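Acyl-CoA N-acyltransferases (NAT) superfamily protein (Arabidopsis thaliana, PDB 6TH0) probably transfers the acetyl group of acetyl-CoA to the N-terminal methionine of transmembrane proteins and to protein lysines, using the GNAT domain that makes up most of this construct. Local coordinates at residues A[27-32]-A[135-140]; A[80-85]-A[175-180]; A[100-105]-A[110-115]. All blocks are in the same frame, centred on the assembly; numbering follows the deposited sequence.

Interaction 1 of 3, residues A[27-32]-A[135-140]; sequences FPIRYE and HVIAHN. With ACO (acetyl coenzyme *a), chain C.
At the acetyl end of the coenzyme cleft of this GNAT domain, Pro28 and Ile29, in the loop between helices 16-26 and 33-41, lean on Ile137, the last residue of strand 129-137. The contact is small and wholly apolar. With its chain extended at chi2 (173°), Ile137 holds CD1 out to the pyrrolidine ring, where it lies 3.9 Å from Pro28 CB, on the side of the ring formed by CB and CG. The same methyl meets Ile29 more loosely, Ile137 CD1 to Ile29 CD1 being 4.3 Å.

The thioester lies close by. The backbone N of Ile137 donates to the acetyl oxygen O of acetyl-CoA at 3.0 Å, nearly straight at 162°, and Val136 CG1 packs 3.5 Å from that same oxygen. From the other segment the Phe27 ring approaches the cysteamine arm obliquely, its CE1 3.8 Å from C2P of the coenzyme, while Phe27 CZ comes to 3.9 Å from the acetyl methyl CH3. Asn140 uses both ends of its amide: ND2 gives a more bent bond (137°) to the pantetheine oxygen O5P at 3.1 Å, and OD1 accepts from Ala143 N as the N-cap of helix 141-149. The bond to the helix start probably helps to set the rotation of the amide, whose other end meets the pantetheine.

The division of labour is clear: apolar side chains bring loop and strand together, while a main-chain N-H addresses the acetyl carbonyl. Such a donor would be expected to polarise the thioester, consistent with a role in favouring attack on its carbon.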
loop_
_atom_site.group_PDB
_atom_site.type_symbol
_atom_site.label_atom_id
_atom_site.label_comp_id
_atom_site.label_asym_id
_atom_site.label_seq_id
_atom_site.Cartn_x
_atom_site.Cartn_y
_atom_site.Cartn_z
ATOM N N PHE A 27 -12.301 -2.058 -0.156
ATOM C CA PHE A 27 -11.171 -2.544 -0.930
ATOM C C PHE A 27 -11.596 -3.739 -1.769
ATOM O O PHE A 27 -12.010 -4.771 -1.219
ATOM C CB PHE A 27 -9.995 -2.911 -0.029
ATOM C CG PHE A 27 -8.712 -3.001 -0.785
ATOM C CD1 PHE A 27 -8.051 -1.851 -1.161
ATOM C CD2 PHE A 27 -8.209 -4.224 -1.194
ATOM C CE1 PHE A 27 -6.874 -1.917 -1.914
ATOM C CE2 PHE A 27 -7.057 -4.293 -1.938
ATOM C CZ PHE A 27 -6.390 -3.137 -2.298
ATOM N N PRO A 28 -11.451 -3.667 -3.096
ATOM C CA PRO A 28 -12.036 -4.715 -3.956
ATOM C C PRO A 28 -11.434 -6.095 -3.792
ATOM O O PRO A 28 -12.129 -7.086 -4.056
ATOM C CB PRO A 28 -11.789 -4.177 -5.375
ATOM C CG PRO A 28 -11.454 -2.739 -5.196
ATOM C CD PRO A 28 -10.802 -2.608 -3.881
ATOM N N ILE A 29 -10.155 -6.202 -3.438
ATOM C CA ILE A 29 -9.504 -7.506 -3.327
ATOM C C ILE A 29 -9.788 -8.092 -1.946
ATOM O O ILE A 29 -9.471 -7.478 -0.921
ATOM C CB ILE A 29 -7.995 -7.380 -3.590
ATOM C CG1 ILE A 29 -7.766 -6.608 -4.892
ATOM C CG2 ILE A 29 -7.362 -8.769 -3.686
ATOM C CD1 ILE A 29 -8.418 -7.235 -6.095
ATOM N N ARG A 30 -10.375 -9.290 -1.914
ATOM C CA ARG A 30 -10.681 -9.941 -0.647
ATOM C C ARG A 30 -9.456 -10.614 -0.053
ATOM O O ARG A 30 -8.687 -11.275 -0.755
ATOM C CB ARG A 30 -11.803 -10.963 -0.819
ATOM C CG ARG A 30 -13.128 -10.372 -1.266
ATOM C CD ARG A 30 -13.735 -9.506 -0.160
ATOM N NE ARG A 30 -15.026 -8.943 -0.560
ATOM C CZ ARG A 30 -15.242 -7.678 -0.907
ATOM N NH1 ARG A 30 -14.255 -6.793 -0.870
ATOM N NH2 ARG A 30 -16.465 -7.294 -1.261
ATOM N N TYR A 31 -9.292 -10.439 1.254
ATOM C CA TYR A 31 -8.225 -11.044 2.033
ATOM C C TYR A 31 -8.796 -11.893 3.157
ATOM O O TYR A 31 -9.857 -11.594 3.719
ATOM C CB TYR A 31 -7.266 -9.999 2.611
ATOM C CG TYR A 31 -6.355 -9.384 1.575
ATOM C CD1 TYR A 31 -6.734 -8.253 0.857
ATOM C CD2 TYR A 31 -5.114 -9.943 1.309
ATOM C CE1 TYR A 31 -5.891 -7.699 -0.099
ATOM C CE2 TYR A 31 -4.271 -9.396 0.360
ATOM C CZ TYR A 31 -4.663 -8.275 -0.337
ATOM O OH TYR A 31 -3.817 -7.734 -1.281
ATOM N N GLU A 32 -8.075 -12.960 3.470
ATOM C CA GLU A 32 -8.469 -13.874 4.522
ATOM C C GLU A 32 -8.187 -13.248 5.882
ATOM O O GLU A 32 -7.396 -12.310 6.013
ATOM C CB GLU A 32 -7.694 -15.184 4.386
ATOM C CG GLU A 32 -6.182 -14.955 4.447
ATOM C CD GLU A 32 -5.362 -16.231 4.453
ATOM O OE1 GLU A 32 -5.954 -17.332 4.438
ATOM O OE2 GLU A 32 -4.116 -16.128 4.469
ATOM N N HIS A 135 0.500 -3.090 -7.592
ATOM C CA HIS A 135 -0.375 -3.303 -8.728
ATOM C C HIS A 135 -1.671 -2.549 -8.485
ATOM O O HIS A 135 -2.191 -2.533 -7.366
ATOM C CB HIS A 135 -0.655 -4.794 -8.958
ATOM C CG HIS A 135 0.557 -5.583 -9.342
ATOM N ND1 HIS A 135 1.392 -6.170 -8.418
ATOM C CD2 HIS A 135 1.058 -5.896 -10.559
ATOM C CE1 HIS A 135 2.362 -6.809 -9.050
ATOM N NE2 HIS A 135 2.182 -6.657 -10.351
ATOM N N VAL A 136 -2.163 -1.903 -9.534
ATOM C CA VAL A 136 -3.409 -1.158 -9.507
ATOM C C VAL A 136 -4.384 -1.834 -10.457
ATOM O O VAL A 136 -4.013 -2.216 -11.574
ATOM C CB VAL A 136 -3.162 0.312 -9.923
ATOM C CG1 VAL A 136 -4.441 1.105 -9.914
ATOM C CG2 VAL A 136 -2.094 0.944 -9.027
ATOM N N ILE A 137 -5.641 -1.972 -10.030
ATOM C CA ILE A 137 -6.644 -2.468 -10.956
ATOM C C ILE A 137 -6.689 -1.517 -12.141
ATOM O O ILE A 137 -6.744 -0.296 -11.962
ATOM C CB ILE A 137 -8.009 -2.550 -10.263
ATOM C CG1 ILE A 137 -7.985 -3.630 -9.182
ATOM C CG2 ILE A 137 -9.095 -2.795 -11.287
ATOM C CD1 ILE A 137 -9.256 -3.657 -8.330
ATOM N N ALA A 138 -6.700 -2.074 -13.356
ATOM C CA ALA A 138 -6.413 -1.271 -14.546
ATOM C C ALA A 138 -7.519 -0.277 -14.888
ATOM O O ALA A 138 -7.254 0.706 -15.590
ATOM C CB ALA A 138 -6.149 -2.173 -15.748
ATOM N N HIS A 139 -8.748 -0.500 -14.435
ATOM C CA HIS A 139 -9.823 0.432 -14.745
ATOM C C HIS A 139 -10.046 1.434 -13.621
ATOM O O HIS A 139 -11.006 2.206 -13.670
ATOM C CB HIS A 139 -11.119 -0.322 -15.044
ATOM C CG HIS A 139 -11.620 -1.136 -13.895
ATOM N ND1 HIS A 139 -12.143 -0.563 -12.757
ATOM C CD2 HIS A 139 -11.665 -2.475 -13.699
ATOM C CE1 HIS A 139 -12.497 -1.514 -11.910
ATOM N NE2 HIS A 139 -12.221 -2.683 -12.460
ATOM N N ASN A 140 -9.171 1.441 -12.612
ATOM C CA ASN A 140 -9.276 2.353 -11.471
ATOM C C ASN A 140 -8.495 3.625 -11.794
ATOM O O ASN A 140 -7.353 3.818 -11.376
ATOM C CB ASN A 140 -8.765 1.681 -10.205
ATOM C CG ASN A 140 -9.063 2.490 -8.935
ATOM O OD1 ASN A 140 -9.281 3.700 -8.979
ATOM N ND2 ASN A 140 -9.019 1.821 -7.797
HETATM N N1A ACO C . -8.966 19.980 -2.566
HETATM C C2A ACO C . -9.547 19.366 -3.653
HETATM N N3A ACO C . -9.238 18.225 -4.292
HETATM C C4A ACO C . -8.140 17.595 -3.719
HETATM C C5A ACO C . -7.430 18.107 -2.586
HETATM C C6A ACO C . -7.887 19.320 -2.037
HETATM N N6A ACO C . -7.250 19.860 -0.951
HETATM N N7A ACO C . -6.373 17.262 -2.226
HETATM C C8A ACO C . -6.442 16.258 -3.125
HETATM N N9A ACO C . -7.481 16.414 -4.043
HETATM C C1B ACO C . -7.838 15.530 -5.154
HETATM C C2B ACO C . -6.580 14.892 -5.904
HETATM O O2B ACO C . -6.074 15.786 -6.804
HETATM C C3B ACO C . -7.457 13.759 -6.618
HETATM O O3B ACO C . -8.150 14.414 -7.564
HETATM P P3B ACO C . -8.491 13.381 -9.048
HETATM O O7A ACO C . -9.528 12.510 -8.390
HETATM O O8A ACO C . -8.984 14.386 -10.077
HETATM O O9A ACO C . -7.136 12.744 -9.242
HETATM C C4B ACO C . -8.373 13.265 -5.448
HETATM O O4B ACO C . -8.646 14.442 -4.619
HETATM C C5B ACO C . -7.727 12.113 -4.656
HETATM O O5B ACO C . -6.452 12.451 -4.206
HETATM P P1A ACO C . -6.325 12.028 -2.616
HETATM O O1A ACO C . -7.313 12.796 -1.819
HETATM O O2A ACO C . -4.862 12.040 -2.273
HETATM O O3A ACO C . -6.762 10.405 -2.402
HETATM P P2A ACO C . -8.031 10.140 -1.484
HETATM O O4A ACO C . -7.732 10.301 -0.038
HETATM O O5A ACO C . -9.326 10.663 -2.047
HETATM O O6A ACO C . -8.231 8.418 -1.587
HETATM C CBP ACO C . -8.247 6.399 -2.898
HETATM C CCP ACO C . -7.888 7.948 -2.846
HETATM C CDP ACO C . -7.305 5.689 -1.953
HETATM C CEP ACO C . -8.086 5.864 -4.322
HETATM C CAP ACO C . -9.720 6.309 -2.417
HETATM O OAP ACO C . -10.614 6.798 -3.413
HETATM C C9P ACO C . -10.186 4.898 -2.070
HETATM O O9P ACO C . -10.139 4.501 -0.926
HETATM N N8P ACO C . -10.732 4.119 -3.068
HETATM C C7P ACO C . -11.220 2.725 -2.803
HETATM C C6P ACO C . -10.076 1.821 -2.446
HETATM C C5P ACO C . -9.192 1.746 -3.640
HETATM O O5P ACO C . -9.580 1.741 -4.799
HETATM N N4P ACO C . -7.836 1.686 -3.386
HETATM C C3P ACO C . -6.979 1.634 -4.569
HETATM C C2P ACO C . -5.735 0.887 -4.249
HETATM S S1P ACO C . -4.701 0.830 -5.793
HETATM C C ACO C . -5.394 -0.689 -6.447
HETATM O O ACO C . -6.144 -0.712 -7.391
HETATM C CH3 ACO C . -5.060 -1.907 -5.756
#

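Interaction 2 of 3, residues A[80-85]-A[175-180]; sequences SDLIRY and VYFING
CG1 of Ile83 (chi1 -65°) and the ring of Phe177 (chi1 -74°) both stand beside their own backbone N and opposite the carbonyl carbon, and from these positions CG1 and the ring carbons CE1 and CZ come together. The isoleucine crosses the end of the ring obliquely, its CG1 only 3.5 Å from Phe177 CE1 and its CD1 3.8 Å from the same ring atom. Leu82 adds a looser touch, with CB 4.2 Å from Phe177 CZ, and sends CD1 on to Val175 CG1 at 4.4 Å.

The other branch of Ile83 faces its own segment. CG2 sits over the centre of the Tyr85 ring, 3.8 Å above the plane, and the residue is thus held between two aromatic side chains. That tyrosine is itself tied down by a short hydrogen bond between Tyr85 OH and Ser80 OG, 2.5 Å long, which links the two ends of the segment.

This is plain apolar packing away from the coenzyme. It lays the loop between strands 63-73 and 93-102 against the end of strand 167-177, with Val155 of strand 153-164 touching both Leu82 and Val175, and Arg130 of strand 129-137 reached by Ile83 and Tyr85.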
loop_
_atom_site.group_PDB
_atom_site.type_symbol
_atom_site.label_atom_id
_atom_site.label_comp_id
_atom_site.label_asym_id
_atom_site.label_seq_id
_atom_site.Cartn_x
_atom_site.Cartn_y
_atom_site.Cartn_z
ATOM N N SER A 80 12.495 -7.623 -10.700
ATOM C CA SER A 80 13.935 -7.807 -10.641
ATOM C C SER A 80 14.571 -7.531 -11.996
ATOM O O SER A 80 15.734 -7.121 -12.068
ATOM C CB SER A 80 14.268 -9.220 -10.164
ATOM O OG SER A 80 15.654 -9.355 -9.950
ATOM N N ASP A 81 13.827 -7.766 -13.083
ATOM C CA ASP A 81 14.351 -7.511 -14.418
ATOM C C ASP A 81 14.585 -6.027 -14.665
ATOM O O ASP A 81 15.295 -5.673 -15.612
ATOM C CB ASP A 81 13.402 -8.046 -15.490
ATOM C CG ASP A 81 12.028 -7.387 -15.440
ATOM O OD1 ASP A 81 11.395 -7.368 -14.367
ATOM O OD2 ASP A 81 11.591 -6.855 -16.483
ATOM N N LEU A 82 14.004 -5.156 -13.846
ATOM C CA LEU A 82 14.103 -3.722 -14.083
ATOM C C LEU A 82 15.254 -3.077 -13.326
ATOM O O LEU A 82 15.530 -1.890 -13.544
ATOM C CB LEU A 82 12.798 -3.039 -13.664
ATOM C CG LEU A 82 11.482 -3.487 -14.294
ATOM C CD1 LEU A 82 10.364 -2.696 -13.664
ATOM C CD2 LEU A 82 11.506 -3.297 -15.807
ATOM N N ILE A 83 15.944 -3.837 -12.467
ATOM C CA ILE A 83 16.920 -3.305 -11.519
ATOM C C ILE A 83 18.344 -3.536 -12.005
ATOM O O ILE A 83 18.669 -4.613 -12.521
ATOM C CB ILE A 83 16.716 -3.951 -10.134
ATOM C CG1 ILE A 83 15.357 -3.545 -9.575
ATOM C CG2 ILE A 83 17.851 -3.602 -9.178
ATOM C CD1 ILE A 83 14.978 -4.209 -8.242
ATOM N N ARG A 84 19.179 -2.511 -11.894
ATOM C CA ARG A 84 20.606 -2.656 -12.155
ATOM C C ARG A 84 21.227 -3.060 -10.830
ATOM O O ARG A 84 21.206 -2.276 -9.876
ATOM C CB ARG A 84 21.220 -1.365 -12.692
ATOM C CG ARG A 84 20.945 -1.102 -14.172
ATOM C CD ARG A 84 22.031 -0.238 -14.800
ATOM N NE ARG A 84 22.056 1.114 -14.253
ATOM C CZ ARG A 84 22.841 1.506 -13.256
ATOM N NH1 ARG A 84 23.669 0.645 -12.686
ATOM N NH2 ARG A 84 22.795 2.758 -12.824
ATOM N N TYR A 85 21.764 -4.276 -10.769
ATOM C CA TYR A 85 22.331 -4.810 -9.543
ATOM C C TYR A 85 23.808 -4.469 -9.435
ATOM O O TYR A 85 24.594 -4.829 -10.310
ATOM C CB TYR A 85 22.150 -6.326 -9.480
ATOM C CG TYR A 85 20.736 -6.729 -9.184
ATOM C CD1 TYR A 85 20.250 -6.675 -7.891
ATOM C CD2 TYR A 85 19.886 -7.152 -10.196
ATOM C CE1 TYR A 85 18.969 -7.030 -7.614
ATOM C CE2 TYR A 85 18.605 -7.518 -9.926
ATOM C CZ TYR A 85 18.150 -7.450 -8.632
ATOM O OH TYR A 85 16.877 -7.814 -8.334
ATOM N N VAL A 175 5.928 1.373 -10.251
ATOM C CA VAL A 175 7.174 1.301 -9.493
ATOM C C VAL A 175 7.669 2.706 -9.187
ATOM O O VAL A 175 7.472 3.637 -9.977
ATOM C CB VAL A 175 8.273 0.494 -10.225
ATOM C CG1 VAL A 175 7.782 -0.899 -10.558
ATOM C CG2 VAL A 175 8.733 1.225 -11.476
ATOM N N TYR A 176 8.220 2.884 -7.988
ATOM C CA TYR A 176 8.990 4.074 -7.639
ATOM C C TYR A 176 10.361 3.626 -7.142
ATOM O O TYR A 176 10.486 3.135 -6.014
ATOM C CB TYR A 176 8.293 4.912 -6.569
ATOM C CG TYR A 176 9.021 6.200 -6.260
ATOM C CD1 TYR A 176 8.868 7.315 -7.073
ATOM C CD2 TYR A 176 9.856 6.300 -5.169
ATOM C CE1 TYR A 176 9.536 8.498 -6.800
ATOM C CE2 TYR A 176 10.528 7.477 -4.885
ATOM C CZ TYR A 176 10.363 8.569 -5.701
ATOM O OH TYR A 176 11.037 9.735 -5.417
ATOM N N PHE A 177 11.395 3.849 -7.949
ATOM C CA PHE A 177 12.755 3.491 -7.552
ATOM C C PHE A 177 13.426 4.681 -6.879
ATOM O O PHE A 177 13.344 5.811 -7.369
ATOM C CB PHE A 177 13.588 3.010 -8.741
ATOM C CG PHE A 177 13.237 1.628 -9.210
ATOM C CD1 PHE A 177 13.696 0.514 -8.504
ATOM C CD2 PHE A 177 12.510 1.425 -10.369
ATOM C CE1 PHE A 177 13.388 -0.778 -8.912
ATOM C CE2 PHE A 177 12.185 0.125 -10.787
ATOM C CZ PHE A 177 12.632 -0.981 -10.050
ATOM N N ILE A 178 14.123 4.408 -5.774
ATOM C CA ILE A 178 14.798 5.470 -5.037
ATOM C C ILE A 178 15.927 6.058 -5.865
ATOM O O ILE A 178 16.192 7.265 -5.805
ATOM C CB ILE A 178 15.327 4.946 -3.691
ATOM C CG1 ILE A 178 14.187 4.487 -2.785
ATOM C CG2 ILE A 178 16.175 6.012 -3.013
ATOM C CD1 ILE A 178 13.068 5.506 -2.611
ATOM N N ASN A 179 16.605 5.224 -6.647
ATOM C CA ASN A 179 17.600 5.674 -7.622
ATOM C C ASN A 179 17.216 5.048 -8.962
ATOM O O ASN A 179 17.615 3.922 -9.270
ATOM C CB ASN A 179 19.009 5.302 -7.181
ATOM C CG ASN A 179 19.411 5.998 -5.892
ATOM O OD1 ASN A 179 18.844 7.030 -5.532
ATOM N ND2 ASN A 179 20.394 5.438 -5.193
ATOM N N GLY A 180 16.417 5.774 -9.743
ATOM C CA GLY A 180 15.936 5.284 -11.023
ATOM C C GLY A 180 16.937 5.415 -12.153
ATOM O O GLY A 180 16.838 4.716 -13.161
#

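Interaction 3 of 3, residues A[100-105]-A[110-115]; sequences LGVVET and GIAKAL. With ACO (acetyl coenzyme *a), chain C.
Val102 N gives a hydrogen bond of 2.9 Å to the pantetheine oxygen O9P of acetyl-CoA, close to straight at 165°. Two residues earlier, Leu100 O receives the coenzyme N4P, also at 2.9 Å and straighter still (171°), so the pantetheine pairs with strand 93-102 much as a neighbouring strand would. The same residues' side chains turn toward helix 111-123. Leu100 CD1 reaches Leu115 CB at 3.9 Å and Leu100 CG lies 4.0 Å from the coenzyme methyl CDP, while Val102 CG2 touches both Ile111 CG2, 3.8 Å away, and Ala112 CB.

This strand, turn and helix begin a beta-alpha-beta unit and carry the R/Q-x-x-G-x-G/A motif of GNAT enzymes, here from Arg107 to Ala112. N-H groups of the motif and of the residue after it hold the pyrophosphate: Gly110 N donates to O1A at 3.0 Å, Ala112 N to O4A at 3.1 Å and Lys113 N to O2A at 3.3 Å. At the positive phi of Gly110 (87°) a side-chain carbon would collide with the carbonyl oxygen before it.

With an alanine at Leu100, Leu115 and methyl CDP would probably lose their shared neighbour, opening a gap between strand and helix. Leu146 and Tyr147 also pack on this leucine.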
loop_
_atom_site.group_PDB
_atom_site.type_symbol
_atom_site.label_atom_id
_atom_site.label_comp_id
_atom_site.label_asym_id
_atom_site.label_seq_id
_atom_site.Cartn_x
_atom_site.Cartn_y
_atom_site.Cartn_z
ATOM N N LEU A 100 -4.662 0.021 0.100
ATOM C CA LEU A 100 -4.714 1.449 0.372
ATOM C C LEU A 100 -6.178 1.839 0.278
ATOM O O LEU A 100 -6.845 1.386 -0.648
ATOM C CB LEU A 100 -3.882 2.237 -0.643
ATOM C CG LEU A 100 -4.091 3.739 -0.718
ATOM C CD1 LEU A 100 -3.431 4.414 0.475
ATOM C CD2 LEU A 100 -3.534 4.286 -2.024
ATOM N N GLY A 101 -6.675 2.614 1.239
ATOM C CA GLY A 101 -8.061 3.057 1.198
ATOM C C GLY A 101 -8.290 4.221 2.127
ATOM O O GLY A 101 -7.621 4.354 3.155
ATOM N N VAL A 102 -9.267 5.060 1.778
ATOM C CA VAL A 102 -9.718 6.174 2.604
ATOM C C VAL A 102 -11.245 6.104 2.648
ATOM O O VAL A 102 -11.877 5.805 1.631
ATOM C CB VAL A 102 -9.222 7.529 2.048
ATOM C CG1 VAL A 102 -9.749 8.682 2.869
ATOM C CG2 VAL A 102 -7.661 7.580 1.974
ATOM N N VAL A 103 -11.845 6.311 3.825
ATOM C CA VAL A 103 -13.302 6.225 3.873
ATOM C C VAL A 103 -13.901 7.335 3.003
ATOM O O VAL A 103 -13.387 8.456 2.922
ATOM C CB VAL A 103 -13.900 6.271 5.292
ATOM C CG1 VAL A 103 -13.286 5.194 6.227
ATOM C CG2 VAL A 103 -13.810 7.649 5.890
ATOM N N GLU A 104 -15.035 7.016 2.386
ATOM C CA GLU A 104 -15.608 7.850 1.334
ATOM C C GLU A 104 -15.709 9.320 1.755
ATOM O O GLU A 104 -15.321 10.222 1.005
ATOM C CB GLU A 104 -16.958 7.243 0.938
ATOM C CG GLU A 104 -17.365 7.451 -0.503
ATOM C CD GLU A 104 -18.414 6.441 -0.971
ATOM O OE1 GLU A 104 -18.712 5.473 -0.233
ATOM O OE2 GLU A 104 -18.906 6.589 -2.109
ATOM N N THR A 105 -16.200 9.587 2.963
ATOM C CA THR A 105 -16.397 10.977 3.362
ATOM C C THR A 105 -15.098 11.722 3.661
ATOM O O THR A 105 -15.146 12.930 3.909
ATOM C CB THR A 105 -17.331 11.047 4.569
ATOM O OG1 THR A 105 -16.827 10.211 5.620
ATOM C CG2 THR A 105 -18.727 10.578 4.179
ATOM N N GLY A 110 -6.212 14.619 0.240
ATOM C CA GLY A 110 -4.798 14.308 0.257
ATOM C C GLY A 110 -4.385 13.219 1.222
ATOM O O GLY A 110 -3.182 13.008 1.413
ATOM N N ILE A 111 -5.337 12.509 1.828
ATOM C CA ILE A 111 -4.976 11.495 2.813
ATOM C C ILE A 111 -4.272 10.319 2.141
ATOM O O ILE A 111 -3.231 9.846 2.616
ATOM C CB ILE A 111 -6.223 11.060 3.605
ATOM C CG1 ILE A 111 -6.727 12.237 4.442
ATOM C CG2 ILE A 111 -5.920 9.848 4.511
ATOM C CD1 ILE A 111 -8.130 12.019 5.050
ATOM N N ALA A 112 -4.806 9.845 1.015
ATOM C CA ALA A 112 -4.164 8.726 0.331
ATOM C C ALA A 112 -2.769 9.101 -0.132
ATOM O O ALA A 112 -1.831 8.306 -0.009
ATOM C CB ALA A 112 -5.002 8.255 -0.855
ATOM N N LYS A 113 -2.613 10.300 -0.688
ATOM C CA LYS A 113 -1.285 10.764 -1.056
ATOM C C LYS A 113 -0.347 10.736 0.146
ATOM O O LYS A 113 0.815 10.323 0.033
ATOM C CB LYS A 113 -1.381 12.171 -1.645
ATOM C CG LYS A 113 -0.050 12.756 -2.071
ATOM C CD LYS A 113 -0.266 14.106 -2.766
ATOM C CE LYS A 113 0.970 14.551 -3.528
ATOM N NZ LYS A 113 2.116 14.848 -2.627
ATOM N N ALA A 114 -0.816 11.222 1.297
ATOM C CA ALA A 114 0.029 11.218 2.490
ATOM C C ALA A 114 0.353 9.797 2.938
ATOM O O ALA A 114 1.481 9.515 3.361
ATOM C CB ALA A 114 -0.633 12.000 3.620
ATOM N N LEU A 115 -0.610 8.886 2.829
ATOM C CA LEU A 115 -0.351 7.500 3.214
ATOM C C LEU A 115 0.743 6.889 2.342
ATOM O O LEU A 115 1.682 6.258 2.846
ATOM C CB LEU A 115 -1.650 6.685 3.133
ATOM C CG LEU A 115 -2.662 6.916 4.265
ATOM C CD1 LEU A 115 -4.033 6.357 3.890
ATOM C CD2 LEU A 115 -2.192 6.312 5.595
HETATM N N1A ACO C . -8.966 19.980 -2.566
HETATM C C2A ACO C . -9.547 19.366 -3.653
HETATM N N3A ACO C . -9.238 18.225 -4.292
HETATM C C4A ACO C . -8.140 17.595 -3.719
HETATM C C5A ACO C . -7.430 18.107 -2.586
HETATM C C6A ACO C . -7.887 19.320 -2.037
HETATM N N6A ACO C . -7.250 19.860 -0.951
HETATM N N7A ACO C . -6.373 17.262 -2.226
HETATM C C8A ACO C . -6.442 16.258 -3.125
HETATM N N9A ACO C . -7.481 16.414 -4.043
HETATM C C1B ACO C . -7.838 15.530 -5.154
HETATM C C2B ACO C . -6.580 14.892 -5.904
HETATM O O2B ACO C . -6.074 15.786 -6.804
HETATM C C3B ACO C . -7.457 13.759 -6.618
HETATM O O3B ACO C . -8.150 14.414 -7.564
HETATM P P3B ACO C . -8.491 13.381 -9.048
HETATM O O7A ACO C . -9.528 12.510 -8.390
HETATM O O8A ACO C . -8.984 14.386 -10.077
HETATM O O9A ACO C . -7.136 12.744 -9.242
HETATM C C4B ACO C . -8.373 13.265 -5.448
HETATM O O4B ACO C . -8.646 14.442 -4.619
HETATM C C5B ACO C . -7.727 12.113 -4.656
HETATM O O5B ACO C . -6.452 12.451 -4.206
HETATM P P1A ACO C . -6.325 12.028 -2.616
HETATM O O1A ACO C . -7.313 12.796 -1.819
HETATM O O2A ACO C . -4.862 12.040 -2.273
HETATM O O3A ACO C . -6.762 10.405 -2.402
HETATM P P2A ACO C . -8.031 10.140 -1.484
HETATM O O4A ACO C . -7.732 10.301 -0.038
HETATM O O5A ACO C . -9.326 10.663 -2.047
HETATM O O6A ACO C . -8.231 8.418 -1.587
HETATM C CBP ACO C . -8.247 6.399 -2.898
HETATM C CCP ACO C . -7.888 7.948 -2.846
HETATM C CDP ACO C . -7.305 5.689 -1.953
HETATM C CEP ACO C . -8.086 5.864 -4.322
HETATM C CAP ACO C . -9.720 6.309 -2.417
HETATM O OAP ACO C . -10.614 6.798 -3.413
HETATM C C9P ACO C . -10.186 4.898 -2.070
HETATM O O9P ACO C . -10.139 4.501 -0.926
HETATM N N8P ACO C . -10.732 4.119 -3.068
HETATM C C7P ACO C . -11.220 2.725 -2.803
HETATM C C6P ACO C . -10.076 1.821 -2.446
HETATM C C5P ACO C . -9.192 1.746 -3.640
HETATM O O5P ACO C . -9.580 1.741 -4.799
HETATM N N4P ACO C . -7.836 1.686 -3.386
HETATM C C3P ACO C . -6.979 1.634 -4.569
HETATM C C2P ACO C . -5.735 0.887 -4.249
HETATM S S1P ACO C . -4.701 0.830 -5.793
HETATM C C ACO C . -5.394 -0.689 -6.447
HETATM O O ACO C . -6.144 -0.712 -7.391
HETATM C CH3 ACO C . -5.060 -1.907 -5.756
#

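In the fold
All three contacts draw on one mixed sheet, but at different depths. Interaction 3 is fully buried, whereas interactions 1 and 2 are only partly so. Interactions 1 and 3 share the coenzyme: they work from the neighbouring parallel strands 129-137 and 93-102, one at the thioester and the adjoining pantetheine amide, the other along the pantetheine and pyrophosphate, touching where Phe27 CD1 lies 3.5 Å from Leu100 O. In both, apolar side chains join the protein elements while polar groups, mostly main-chain N-H, serve the ligand. Interaction 2, its centre about 26 Å from that of interaction 3 and across the chain's centre, joins loop to strand by side-chain packing without any ligand.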